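Local structure of vestitone reductase (Medicago sativa, 2P4H) at residues Gly11-Trp16 / Leu185-Ile190; His223-Asp228 / Phe299-Thr304; Gly192-Pro197 / Asp201-Ala206; Trp16-Leu21 / Val28-Arg33. The protein catalyses the stereospecific, NADPH-dependent reduction of (3R)-vestitone to the isoflavanol DMI, the penultimate step in making the phytoalexin medicarpin. All coordinates share one frame; numbering follows the deposited sequence.

Interaction 1: Gly11-Trp16 / Leu185-Ile190; sequences GFLGSW and LILPFI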
loop_
_atom_site.group_PDB
_atom_site.type_symbol
_atom_site.label_atom_id
_atom_site.label_comp_id
_atom_site.label_asym_id
_atom_site.label_seq_id
_atom_site.Cartn_x
_atom_site.Cartn_y
_atom_site.Cartn_z
ATOM N N GLY A 11 -11.097 -0.870 0.836
ATOM C CA GLY A 11 -9.975 -1.765 0.628
ATOM C C GLY A 11 -9.179 -1.922 1.912
ATOM O O GLY A 11 -9.374 -1.172 2.865
ATOM N N PHE A 12 -8.281 -2.901 1.940
ATOM C CA PHE A 12 -7.446 -3.149 3.110
ATOM C C PHE A 12 -6.695 -1.893 3.565
ATOM O O PHE A 12 -6.845 -1.445 4.705
ATOM C CB PHE A 12 -6.470 -4.294 2.787
ATOM C CG PHE A 12 -5.313 -4.431 3.748
ATOM C CD1 PHE A 12 -5.499 -4.354 5.127
ATOM C CD2 PHE A 12 -4.036 -4.694 3.262
ATOM C CE1 PHE A 12 -4.426 -4.538 6.004
ATOM C CE2 PHE A 12 -2.962 -4.882 4.129
ATOM C CZ PHE A 12 -3.155 -4.805 5.500
ATOM N N LEU A 13 -5.897 -1.311 2.679
ATOM C CA LEU A 13 -5.135 -0.126 3.056
ATOM C C LEU A 13 -6.022 1.094 3.287
ATOM O O LEU A 13 -5.873 1.802 4.287
ATOM C CB LEU A 13 -4.085 0.196 1.987
ATOM C CG LEU A 13 -3.199 1.394 2.337
ATOM C CD1 LEU A 13 -2.464 1.136 3.646
ATOM C CD2 LEU A 13 -2.217 1.653 1.204
ATOM N N GLY A 14 -6.944 1.342 2.362
ATOM C CA GLY A 14 -7.823 2.486 2.496
ATOM C C GLY A 14 -8.610 2.504 3.791
ATOM O O GLY A 14 -8.684 3.538 4.461
ATOM N N SER A 15 -9.201 1.369 4.155
ATOM C CA SER A 15 -9.986 1.321 5.379
ATOM C C SER A 15 -9.115 1.509 6.616
ATOM O O SER A 15 -9.540 2.144 7.581
ATOM C CB SER A 15 -10.787 0.012 5.469
ATOM O OG SER A 15 -9.958 -1.135 5.474
ATOM N N TRP A 16 -7.895 0.978 6.598
ATOM C CA TRP A 16 -7.027 1.151 7.756
ATOM C C TRP A 16 -6.629 2.617 7.884
ATOM O O TRP A 16 -6.556 3.159 8.987
ATOM C CB TRP A 16 -5.772 0.279 7.662
ATOM C CG TRP A 16 -5.040 0.279 8.965
ATOM C CD1 TRP A 16 -4.010 1.097 9.334
ATOM C CD2 TRP A 16 -5.388 -0.478 10.129
ATOM N NE1 TRP A 16 -3.700 0.899 10.663
ATOM C CE2 TRP A 16 -4.533 -0.063 11.172
ATOM C CE3 TRP A 16 -6.347 -1.467 10.392
ATOM C CZ2 TRP A 16 -4.608 -0.603 12.462
ATOM C CZ3 TRP A 16 -6.424 -2.001 11.672
ATOM C CH2 TRP A 16 -5.559 -1.568 12.690
ATOM N N LEU A 185 4.277 6.649 -2.454
ATOM C CA LEU A 185 4.848 5.719 -1.491
ATOM C C LEU A 185 4.983 4.356 -2.144
ATOM O O LEU A 185 3.991 3.754 -2.563
ATOM C CB LEU A 185 3.962 5.621 -0.246
ATOM C CG LEU A 185 4.027 6.797 0.736
ATOM C CD1 LEU A 185 2.876 6.712 1.724
ATOM C CD2 LEU A 185 5.362 6.783 1.469
ATOM N N ILE A 186 6.217 3.882 -2.249
ATOM C CA ILE A 186 6.483 2.584 -2.854
ATOM C C ILE A 186 6.328 1.561 -1.733
ATOM O O ILE A 186 7.187 1.438 -0.856
ATOM C CB ILE A 186 7.901 2.560 -3.447
ATOM C CG1 ILE A 186 8.063 3.724 -4.440
ATOM C CG2 ILE A 186 8.152 1.228 -4.146
ATOM C CD1 ILE A 186 9.501 3.981 -4.882
ATOM N N LEU A 187 5.218 0.829 -1.772
ATOM C CA LEU A 187 4.889 -0.131 -0.726
ATOM C C LEU A 187 5.138 -1.592 -1.060
ATOM O O LEU A 187 4.781 -2.071 -2.133
ATOM C CB LEU A 187 3.421 0.053 -0.324
ATOM C CG LEU A 187 3.038 1.466 0.126
ATOM C CD1 LEU A 187 1.530 1.567 0.297
ATOM C CD2 LEU A 187 3.745 1.798 1.426
ATOM N N PRO A 188 5.758 -2.323 -0.124
ATOM C CA PRO A 188 6.075 -3.747 -0.262
ATOM C C PRO A 188 4.859 -4.539 0.234
ATOM O O PRO A 188 3.724 -4.084 0.087
ATOM C CB PRO A 188 7.282 -3.897 0.649
ATOM C CG PRO A 188 6.897 -3.020 1.808
ATOM C CD PRO A 188 6.298 -1.785 1.141
ATOM N N PHE A 189 5.077 -5.721 0.800
ATOM C CA PHE A 189 3.956 -6.490 1.339
ATOM C C PHE A 189 3.482 -5.741 2.586
ATOM O O PHE A 189 4.252 -5.558 3.533
ATOM C CB PHE A 189 4.405 -7.899 1.737
ATOM C CG PHE A 189 4.512 -8.857 0.586
ATOM C CD1 PHE A 189 3.440 -9.673 0.243
ATOM C CD2 PHE A 189 5.688 -8.949 -0.153
ATOM C CE1 PHE A 189 3.538 -10.572 -0.822
ATOM C CE2 PHE A 189 5.794 -9.843 -1.218
ATOM C CZ PHE A 189 4.718 -10.655 -1.552
ATOM N N ILE A 190 2.229 -5.294 2.573
ATOM C CA ILE A 190 1.644 -4.567 3.704
ATOM C C ILE A 190 0.965 -5.584 4.620
ATOM O O ILE A 190 0.072 -6.320 4.189
ATOM C CB ILE A 190 0.622 -3.539 3.204
ATOM C CG1 ILE A 190 1.291 -2.599 2.194
ATOM C CG2 ILE A 190 0.053 -2.751 4.377
ATOM C CD1 ILE A 190 0.311 -1.715 1.458
#

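Interaction 2: His223-Asp228 / Phe299-Thr304; sequences HMVHVD and FDFKYT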
loop_
_atom_site.group_PDB
_atom_site.type_symbol
_atom_site.label_atom_id
_atom_site.label_comp_id
_atom_site.label_asym_id
_atom_site.label_seq_id
_atom_site.Cartn_x
_atom_site.Cartn_y
_atom_site.Cartn_z
ATOM N N HIS A 223 9.915 -8.200 1.056
ATOM C CA HIS A 223 10.094 -6.830 1.530
ATOM C C HIS A 223 8.729 -6.587 2.196
ATOM O O HIS A 223 7.681 -6.951 1.643
ATOM C CB HIS A 223 10.424 -5.804 0.415
ATOM C CG HIS A 223 9.805 -6.068 -0.926
ATOM N ND1 HIS A 223 10.530 -5.943 -2.093
ATOM C CD2 HIS A 223 8.526 -6.308 -1.304
ATOM C CE1 HIS A 223 9.725 -6.091 -3.131
ATOM N NE2 HIS A 223 8.503 -6.315 -2.679
ATOM N N MET A 224 8.739 -6.016 3.399
ATOM C CA MET A 224 7.505 -5.836 4.165
ATOM C C MET A 224 7.421 -4.540 4.966
ATOM O O MET A 224 8.432 -3.872 5.198
ATOM C CB MET A 224 7.352 -7.012 5.145
ATOM C CG MET A 224 7.639 -8.393 4.547
ATOM S SD MET A 224 7.505 -9.737 5.752
ATOM C CE MET A 224 5.729 -9.886 5.847
ATOM N N VAL A 225 6.204 -4.209 5.398
ATOM C CA VAL A 225 5.943 -3.025 6.217
ATOM C C VAL A 225 4.661 -3.254 7.016
ATOM O O VAL A 225 3.769 -3.973 6.571
ATOM C CB VAL A 225 5.782 -1.739 5.348
ATOM C CG1 VAL A 225 4.526 -1.827 4.488
ATOM C CG2 VAL A 225 5.735 -0.505 6.242
ATOM N N HIS A 226 4.586 -2.659 8.203
ATOM C CA HIS A 226 3.400 -2.777 9.048
ATOM C C HIS A 226 2.372 -1.784 8.502
ATOM O O HIS A 226 2.696 -0.621 8.253
ATOM C CB HIS A 226 3.750 -2.427 10.500
ATOM C CG HIS A 226 2.670 -2.762 11.482
ATOM N ND1 HIS A 226 1.419 -2.186 11.442
ATOM C CD2 HIS A 226 2.660 -3.614 12.535
ATOM C CE1 HIS A 226 0.683 -2.670 12.427
ATOM N NE2 HIS A 226 1.412 -3.538 13.105
ATOM N N VAL A 227 1.137 -2.241 8.316
ATOM C CA VAL A 227 0.093 -1.379 7.779
ATOM C C VAL A 227 -0.099 -0.077 8.560
ATOM O O VAL A 227 -0.371 0.966 7.965
ATOM C CB VAL A 227 -1.265 -2.133 7.681
ATOM C CG1 VAL A 227 -1.818 -2.425 9.065
ATOM C CG2 VAL A 227 -2.258 -1.316 6.862
ATOM N N ASP A 228 0.046 -0.115 9.882
ATOM C CA ASP A 228 -0.140 1.118 10.637
ATOM C C ASP A 228 1.021 2.087 10.428
ATOM O O ASP A 228 0.852 3.302 10.572
ATOM C CB ASP A 228 -0.353 0.841 12.127
ATOM C CG ASP A 228 -0.974 2.026 12.844
ATOM O OD1 ASP A 228 -2.008 2.530 12.357
ATOM O OD2 ASP A 228 -0.435 2.459 13.886
ATOM N N PHE A 299 10.824 10.722 9.339
ATOM C CA PHE A 299 9.801 9.758 9.729
ATOM C C PHE A 299 10.421 8.642 10.562
ATOM O O PHE A 299 11.527 8.191 10.284
ATOM C CB PHE A 299 9.142 9.145 8.491
ATOM C CG PHE A 299 8.090 8.119 8.816
ATOM C CD1 PHE A 299 6.890 8.500 9.410
ATOM C CD2 PHE A 299 8.310 6.768 8.554
ATOM C CE1 PHE A 299 5.921 7.549 9.738
ATOM C CE2 PHE A 299 7.344 5.809 8.881
ATOM C CZ PHE A 299 6.151 6.202 9.472
ATOM N N ASP A 300 9.702 8.200 11.586
ATOM C CA ASP A 300 10.187 7.123 12.441
ATOM C C ASP A 300 9.185 5.981 12.441
ATOM O O ASP A 300 8.001 6.191 12.701
ATOM C CB ASP A 300 10.381 7.615 13.880
ATOM C CG ASP A 300 11.464 8.667 13.997
ATOM O OD1 ASP A 300 11.294 9.767 13.431
ATOM O OD2 ASP A 300 12.489 8.395 14.658
ATOM N N PHE A 301 9.660 4.777 12.138
ATOM C CA PHE A 301 8.787 3.614 12.146
ATOM C C PHE A 301 8.503 3.216 13.587
ATOM O O PHE A 301 9.397 3.221 14.436
ATOM C CB PHE A 301 9.418 2.449 11.382
ATOM C CG PHE A 301 9.370 2.620 9.893
ATOM C CD1 PHE A 301 10.334 3.371 9.230
ATOM C CD2 PHE A 301 8.314 2.088 9.161
ATOM C CE1 PHE A 301 10.243 3.597 7.856
ATOM C CE2 PHE A 301 8.210 2.307 7.787
ATOM C CZ PHE A 301 9.175 3.062 7.134
ATOM N N LYS A 302 7.250 2.866 13.849
ATOM C CA LYS A 302 6.801 2.498 15.186
ATOM C C LYS A 302 6.795 1.001 15.486
ATOM O O LYS A 302 7.008 0.594 16.632
ATOM C CB LYS A 302 5.392 3.059 15.398
ATOM C CG LYS A 302 4.710 2.636 16.692
ATOM C CD LYS A 302 3.339 3.283 16.813
ATOM C CE LYS A 302 2.616 2.832 18.074
ATOM N NZ LYS A 302 1.285 3.480 18.215
ATOM N N TYR A 303 6.585 0.183 14.462
ATOM C CA TYR A 303 6.483 -1.259 14.654
ATOM C C TYR A 303 7.663 -2.115 14.225
ATOM O O TYR A 303 8.403 -1.776 13.304
ATOM C CB TYR A 303 5.221 -1.750 13.949
ATOM C CG TYR A 303 3.984 -1.021 14.403
ATOM C CD1 TYR A 303 3.315 -1.407 15.564
ATOM C CD2 TYR A 303 3.497 0.078 13.698
ATOM C CE1 TYR A 303 2.193 -0.718 16.010
ATOM C CE2 TYR A 303 2.376 0.778 14.136
ATOM C CZ TYR A 303 1.728 0.373 15.293
ATOM O OH TYR A 303 0.615 1.051 15.725
ATOM N N THR A 304 7.814 -3.244 14.910
ATOM C CA THR A 304 8.871 -4.197 14.619
ATOM C C THR A 304 8.298 -5.318 13.758
ATOM O O THR A 304 7.080 -5.417 13.573
ATOM C CB THR A 304 9.406 -4.842 15.907
ATOM O OG1 THR A 304 8.351 -5.592 16.528
ATOM C CG2 THR A 304 9.907 -3.778 16.876
HETATM O O HOH W 1 -0.557 4.183 15.875
#

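Interaction 3: Gly192-Pro197 / Asp201-Ala206; sequences GRFVCP and DSIEKA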
loop_
_atom_site.group_PDB
_atom_site.type_symbol
_atom_site.label_atom_id
_atom_site.label_comp_id
_atom_site.label_asym_id
_atom_site.label_seq_id
_atom_site.Cartn_x
_atom_site.Cartn_y
_atom_site.Cartn_z
ATOM N N GLY A 192 -0.495 -6.566 8.849
ATOM C CA GLY A 192 -0.893 -6.122 10.178
ATOM C C GLY A 192 -2.333 -6.502 10.443
ATOM O O GLY A 192 -2.840 -7.460 9.860
ATOM N N ARG A 193 -2.992 -5.783 11.347
ATOM C CA ARG A 193 -4.400 -6.056 11.606
ATOM C C ARG A 193 -5.153 -5.439 10.433
ATOM O O ARG A 193 -4.588 -4.657 9.668
ATOM C CB ARG A 193 -4.874 -5.390 12.901
ATOM C CG ARG A 193 -4.262 -5.926 14.180
ATOM C CD ARG A 193 -4.978 -5.323 15.385
ATOM N NE ARG A 193 -6.401 -5.648 15.370
ATOM C CZ ARG A 193 -6.919 -6.791 15.815
ATOM N NH1 ARG A 193 -6.135 -7.729 16.330
ATOM N NH2 ARG A 193 -8.225 -7.002 15.724
ATOM N N PHE A 194 -6.422 -5.793 10.287
ATOM C CA PHE A 194 -7.242 -5.248 9.214
ATOM C C PHE A 194 -8.703 -5.211 9.634
ATOM O O PHE A 194 -9.126 -5.981 10.498
ATOM C CB PHE A 194 -7.067 -6.076 7.931
ATOM C CG PHE A 194 -7.324 -7.553 8.103
ATOM C CD1 PHE A 194 -8.590 -8.092 7.868
ATOM C CD2 PHE A 194 -6.293 -8.409 8.478
ATOM C CE1 PHE A 194 -8.816 -9.463 8.002
ATOM C CE2 PHE A 194 -6.507 -9.778 8.615
ATOM C CZ PHE A 194 -7.772 -10.310 8.377
ATOM N N VAL A 195 -9.466 -4.300 9.038
ATOM C CA VAL A 195 -10.885 -4.185 9.359
ATOM C C VAL A 195 -11.775 -4.520 8.167
ATOM O O VAL A 195 -12.997 -4.598 8.307
ATOM C CB VAL A 195 -11.251 -2.767 9.873
ATOM C CG1 VAL A 195 -10.545 -2.492 11.194
ATOM C CG2 VAL A 195 -10.886 -1.712 8.836
ATOM N N CYS A 196 -11.169 -4.720 6.999
ATOM C CA CYS A 196 -11.930 -5.053 5.798
ATOM C C CYS A 196 -12.545 -6.453 5.902
ATOM O O CYS A 196 -12.049 -7.310 6.636
ATOM C CB CYS A 196 -11.044 -4.934 4.551
ATOM S SG CYS A 196 -9.469 -5.794 4.655
ATOM N N PRO A 197 -13.638 -6.701 5.159
ATOM C CA PRO A 197 -14.356 -7.980 5.154
ATOM C C PRO A 197 -13.668 -9.240 4.627
ATOM O O PRO A 197 -14.126 -10.346 4.905
ATOM C CB PRO A 197 -15.633 -7.648 4.380
ATOM C CG PRO A 197 -15.168 -6.623 3.408
ATOM C CD PRO A 197 -14.301 -5.729 4.271
ATOM N N ASP A 201 -4.776 -10.167 0.445
ATOM C CA ASP A 201 -3.862 -11.038 -0.273
ATOM C C ASP A 201 -2.434 -10.946 0.270
ATOM O O ASP A 201 -1.754 -11.958 0.410
ATOM C CB ASP A 201 -3.876 -10.673 -1.761
ATOM C CG ASP A 201 -2.960 -11.548 -2.584
ATOM O OD1 ASP A 201 -3.228 -12.762 -2.681
ATOM O OD2 ASP A 201 -1.972 -11.019 -3.135
ATOM N N SER A 202 -1.982 -9.734 0.579
ATOM C CA SER A 202 -0.630 -9.549 1.087
ATOM C C SER A 202 -0.420 -10.278 2.412
ATOM O O SER A 202 0.662 -10.808 2.673
ATOM C CB SER A 202 -0.320 -8.058 1.248
ATOM O OG SER A 202 -1.257 -7.427 2.099
ATOM N N ILE A 203 -1.455 -10.309 3.245
ATOM C CA ILE A 203 -1.357 -10.996 4.525
ATOM C C ILE A 203 -1.403 -12.508 4.311
ATOM O O ILE A 203 -0.665 -13.253 4.956
ATOM C CB ILE A 203 -2.482 -10.531 5.484
ATOM C CG1 ILE A 203 -2.261 -9.051 5.823
ATOM C CG2 ILE A 203 -2.509 -11.396 6.744
ATOM C CD1 ILE A 203 -3.293 -8.452 6.764
ATOM N N GLU A 204 -2.257 -12.969 3.402
ATOM C CA GLU A 204 -2.326 -14.401 3.139
ATOM C C GLU A 204 -0.958 -14.891 2.663
ATOM O O GLU A 204 -0.479 -15.943 3.088
ATOM C CB GLU A 204 -3.400 -14.698 2.085
ATOM C CG GLU A 204 -3.517 -16.177 1.730
ATOM C CD GLU A 204 -4.784 -16.491 0.962
ATOM O OE1 GLU A 204 -5.160 -15.696 0.077
ATOM O OE2 GLU A 204 -5.397 -17.542 1.240
ATOM N N LYS A 205 -0.317 -14.116 1.794
ATOM C CA LYS A 205 0.995 -14.492 1.287
ATOM C C LYS A 205 2.073 -14.413 2.364
ATOM O O LYS A 205 2.933 -15.290 2.450
ATOM C CB LYS A 205 1.376 -13.606 0.098
ATOM C CG LYS A 205 0.503 -13.834 -1.125
ATOM C CD LYS A 205 0.927 -12.958 -2.287
ATOM C CE LYS A 205 0.059 -13.229 -3.504
ATOM N NZ LYS A 205 0.041 -14.678 -3.845
ATOM N N ALA A 206 2.027 -13.365 3.181
ATOM C CA ALA A 206 3.011 -13.189 4.248
ATOM C C ALA A 206 2.917 -14.286 5.308
ATOM O O ALA A 206 3.910 -14.606 5.970
ATOM C CB ALA A 206 2.828 -11.819 4.899
#

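Interaction 4: Trp16-Leu21 / Val28-Arg33; sequences WIIKSL and VNTTIR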
loop_
_atom_site.group_PDB
_atom_site.type_symbol
_atom_site.label_atom_id
_atom_site.label_comp_id
_atom_site.label_asym_id
_atom_site.label_seq_id
_atom_site.Cartn_x
_atom_site.Cartn_y
_atom_site.Cartn_z
ATOM N N TRP A 16 -7.895 0.978 6.598
ATOM C CA TRP A 16 -7.027 1.151 7.756
ATOM C C TRP A 16 -6.629 2.617 7.884
ATOM O O TRP A 16 -6.556 3.159 8.987
ATOM C CB TRP A 16 -5.772 0.279 7.662
ATOM C CG TRP A 16 -5.040 0.279 8.965
ATOM C CD1 TRP A 16 -4.010 1.097 9.334
ATOM C CD2 TRP A 16 -5.388 -0.478 10.129
ATOM N NE1 TRP A 16 -3.700 0.899 10.663
ATOM C CE2 TRP A 16 -4.533 -0.063 11.172
ATOM C CE3 TRP A 16 -6.347 -1.467 10.392
ATOM C CZ2 TRP A 16 -4.608 -0.603 12.462
ATOM C CZ3 TRP A 16 -6.424 -2.001 11.672
ATOM C CH2 TRP A 16 -5.559 -1.568 12.690
ATOM N N ILE A 17 -6.373 3.262 6.750
ATOM C CA ILE A 17 -6.006 4.670 6.758
ATOM C C ILE A 17 -7.169 5.525 7.276
ATOM O O ILE A 17 -6.947 6.501 7.993
ATOM C CB ILE A 17 -5.561 5.124 5.345
ATOM C CG1 ILE A 17 -4.152 4.586 5.071
ATOM C CG2 ILE A 17 -5.589 6.646 5.232
ATOM C CD1 ILE A 17 -3.595 4.941 3.703
ATOM N N ILE A 18 -8.403 5.158 6.931
ATOM C CA ILE A 18 -9.560 5.907 7.418
ATOM C C ILE A 18 -9.621 5.769 8.942
ATOM O O ILE A 18 -9.837 6.746 9.659
ATOM C CB ILE A 18 -10.873 5.384 6.791
ATOM C CG1 ILE A 18 -10.928 5.791 5.314
ATOM C CG2 ILE A 18 -12.082 5.927 7.554
ATOM C CD1 ILE A 18 -12.143 5.294 4.575
ATOM N N LYS A 19 -9.420 4.546 9.426
ATOM C CA LYS A 19 -9.421 4.272 10.861
ATOM C C LYS A 19 -8.381 5.164 11.543
ATOM O O LYS A 19 -8.666 5.835 12.540
ATOM C CB LYS A 19 -9.081 2.795 11.093
ATOM C CG LYS A 19 -8.868 2.395 12.540
ATOM C CD LYS A 19 -8.517 0.915 12.627
ATOM C CE LYS A 19 -8.220 0.471 14.053
ATOM N NZ LYS A 19 -6.990 1.100 14.602
ATOM N N SER A 20 -7.176 5.174 10.985
ATOM C CA SER A 20 -6.066 5.959 11.507
ATOM C C SER A 20 -6.343 7.460 11.504
ATOM O O SER A 20 -6.071 8.154 12.486
ATOM C CB SER A 20 -4.807 5.668 10.686
ATOM O OG SER A 20 -3.742 6.529 11.041
ATOM N N LEU A 21 -6.874 7.965 10.398
ATOM C CA LEU A 21 -7.177 9.388 10.296
ATOM C C LEU A 21 -8.177 9.816 11.362
ATOM O O LEU A 21 -8.009 10.854 12.003
ATOM C CB LEU A 21 -7.728 9.710 8.905
ATOM C CG LEU A 21 -6.689 9.777 7.782
ATOM C CD1 LEU A 21 -7.387 9.785 6.428
ATOM C CD2 LEU A 21 -5.832 11.028 7.958
ATOM N N VAL A 28 -12.945 12.674 7.491
ATOM C CA VAL A 28 -12.657 11.931 6.270
ATOM C C VAL A 28 -13.761 11.853 5.224
ATOM O O VAL A 28 -14.921 11.605 5.546
ATOM C CB VAL A 28 -12.257 10.477 6.625
ATOM C CG1 VAL A 28 -11.936 9.689 5.364
ATOM C CG2 VAL A 28 -11.072 10.484 7.575
ATOM N N ASN A 29 -13.375 12.070 3.971
ATOM C CA ASN A 29 -14.275 11.949 2.829
ATOM C C ASN A 29 -13.723 10.712 2.137
ATOM O O ASN A 29 -12.506 10.552 2.046
ATOM C CB ASN A 29 -14.146 13.136 1.872
ATOM C CG ASN A 29 -14.890 14.368 2.344
ATOM O OD1 ASN A 29 -14.787 15.433 1.729
ATOM N ND2 ASN A 29 -15.649 14.234 3.424
ATOM N N THR A 30 -14.588 9.831 1.656
ATOM C CA THR A 30 -14.088 8.643 0.986
ATOM C C THR A 30 -14.940 8.213 -0.197
ATOM O O THR A 30 -16.152 8.461 -0.239
ATOM C CB THR A 30 -13.955 7.452 1.981
ATOM O OG1 THR A 30 -13.251 6.370 1.351
ATOM C CG2 THR A 30 -15.330 6.955 2.417
ATOM N N THR A 31 -14.279 7.597 -1.170
ATOM C CA THR A 31 -14.929 7.057 -2.353
ATOM C C THR A 31 -14.563 5.576 -2.295
ATOM O O THR A 31 -13.459 5.223 -1.867
ATOM C CB THR A 31 -14.403 7.708 -3.661
ATOM O OG1 THR A 31 -12.991 7.496 -3.787
ATOM C CG2 THR A 31 -14.683 9.199 -3.654
ATOM N N ILE A 32 -15.491 4.712 -2.688
ATOM C CA ILE A 32 -15.245 3.277 -2.621
ATOM C C ILE A 32 -15.574 2.527 -3.905
ATOM O O ILE A 32 -16.279 3.037 -4.778
ATOM C CB ILE A 32 -16.051 2.641 -1.465
ATOM C CG1 ILE A 32 -17.551 2.760 -1.748
ATOM C CG2 ILE A 32 -15.726 3.345 -0.152
ATOM C CD1 ILE A 32 -18.433 2.138 -0.684
ATOM N N ARG A 33 -15.057 1.307 -4.003
ATOM C CA ARG A 33 -15.284 0.455 -5.164
ATOM C C ARG A 33 -16.508 -0.419 -4.927
ATOM O O ARG A 33 -16.570 -1.161 -3.945
ATOM C CB ARG A 33 -14.061 -0.431 -5.413
ATOM C CG ARG A 33 -14.212 -1.386 -6.588
ATOM C CD ARG A 33 -13.005 -2.304 -6.713
ATOM N NE ARG A 33 -12.867 -3.191 -5.561
ATOM C CZ ARG A 33 -13.746 -4.134 -5.232
ATOM N NH1 ARG A 33 -14.834 -4.319 -5.969
ATOM N NH2 ARG A 33 -13.539 -4.893 -4.164
#

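Interaction 1: Gly11-Trp16 / Leu185-Ile190
The first turn of the Rossmann-fold helix that follows the glycine-rich loop meets strand 182-187 and the start of strand 189-191 through F12 and L13, which face L187 and I190. The F12 ring presents its edge to I190: CE2 lies 3.4 Å from the backbone O, near the ring plane, and 3.7 Å from CG2 of the same residue. With CG anti to the backbone N (chi1 165°), the phenyl is carried off the helix toward the strand. L13 meets L187 methyl to methyl, CD2 to CD1 at 3.9 Å, while I190 CD1 stands 4.2 Å from L13 CD2. Residues 11-14 are predicted to bind NADP(+) and carry two glycines of a GxGxxG pattern; the large side chains of F12 and L13 project from this turn onto the strand residues, while G11 and G14 do not touch segment 185-190. The N-cap G11 accepts at its O from S15 N and, at 2.7 Å, from S15 OG, which arrive from opposite faces of the carbonyl plane. Cutting F12 back to alanine is likely to open a gap beside I190 CG2 and take from P200 the ring it touches. The I190 O at the ring edge is hydrogen-bonded by S202 OG.

Interaction 2: His223-Asp228 / Phe299-Thr304
H226 and Y303 stack face to face, their centroids 3.9 Å apart and their planes 17° from parallel, where strand 219-226 gives way to helix 227-239 and Y303 comes in from the loop leading to helix 305-319. The stack is offset: Y303 CG sits above the rim of the imidazole, and the phenol reaches on past it toward D228. There Y303 OH donates to D228 OD2 at 2.5 Å, approaching on the anti side and 31° out of the carboxylate plane. A phenylalanine replacing Y303 would probably leave D228 OD2 without its phenolic donor. The same oxygen accepts from a water that links it to K302 NZ, and the lysine's CG lies over the centre of the tyrosine face turned away from H226. Beside this pair, V225 CG2 meets the edge of the F301 ring at CE2, 4.1 Å away, and F299 CE2 packs over the centre of that ring's face. Farther out, D311 OD2 is hydrogen-bonded to H226 NE2, W16 NE1 donates to D228 OD1, and D229 receives the backbone N of K302 and of Y303. Histidine suits the N-cap: its ring is swung away from the backbone N, and ND1 accepts from D228 N, 2.9 Å away in the imidazole plane.

Interaction 3: Gly192-Pro197 / Asp201-Ala206
G192 touches I203 at the turn where the chain leaves strand 189-191 and loops round into helix 201-206, a local strand-loop-helix connection within the reductase fold. The carbonyl O of G192 lies 3.3 Å from I203 CD1, the methyl at the far end of the isoleucine. The backbone angles of G192 (phi 159°, psi -156°) call for glycine, since a CB would jam against the carbonyl O of the preceding residue. Both G192 N and G192 O are buried with no polar partner in the model, which probably costs the bend some hydrogen-bonding energy. R193 next turns its side chain away from the helix, and its guanidinium forms a salt bridge with E318 near the C terminus. F194 then comes back toward I203. Its CG stands between the backbone N and the carbonyl carbon (chi1 54°), which brings the ring edge beside G192 O; in the oblique meeting with the isoleucine, F194 CD2 lies 3.5 Å from I203 CD1. A large flat ring suits this position because it also packs against F12, P200 and C315, joining the loop to helix 12-23, whose first residues are predicted to bind NADP(+), and to helix 305-319. Farther along, C196 brings its own carbonyl O to the F194 ring edge, in plane. On the helix, the extended I203 carries its end methyl CD1 between G192 O and F194 CD2.

Interaction 4: Trp16-Leu21 / Val28-Arg33
I18 and L21, one turn apart on helix 12-23, point at strand 27-31 and meet V28 and T30, the two residues whose side chains face the helix. Helix and strand run almost antiparallel, at 169° with their axes 9.7 Å apart, as expected for consecutive members of the beta-alpha-beta unit that opens the Rossmann fold. V28 divides its two methyls between the helix residues. V28 CG1, anti to the backbone N (chi1 -179°), faces I18 CG1 at 4.0 Å, the side chains lying obliquely to each other, whereas V28 CG2 reaches L21 CB at 3.7 Å and L21 CD1 at 3.9 Å, with those two chains at about a right angle. I18 extends farther, sending CD1 across T30, again at roughly a right angle, to lie 3.6 Å from T30 OG1 and 3.8 Å from T30 CB. The beta-branch suits valine to this place by giving it one methyl for I18 and one for L21, and alternation along the strand turns N29 the other way. L21 also packs on V4 and V6 of the neighbouring strand 3-7, while V28 and T30 touch L55 of strand 55-57. No hydrogen bond crosses between the segments, and the contact is mainly hydrocarbon; its one side-chain hydroxyl, T30 OG1, is satisfied by V6 O, so threonine can sit in this apolar layer, next to the predicted NADP(+)-binding G9, without leaving a buried polar atom unpaired.

Overall arrangement
From the N terminus, helix 12-23 enters first, and interaction 4 closes the short connection between it and strand 27-31. That small loop nests inside the long one closed by interaction 1, which brings the start of the same helix to strands 182-187 and 189-191. The chain then runs straight on into interaction 3, a tight local loop ending in helix 201-206, and later into interaction 2, which closes 223-228 onto the loop before helix 305-319. No loops cross. W16, shared by interactions 1 and 4, also reaches interaction 2, and neighbouring strands 189-191 and 219-226 tie interactions 1 and 2 into one sheet.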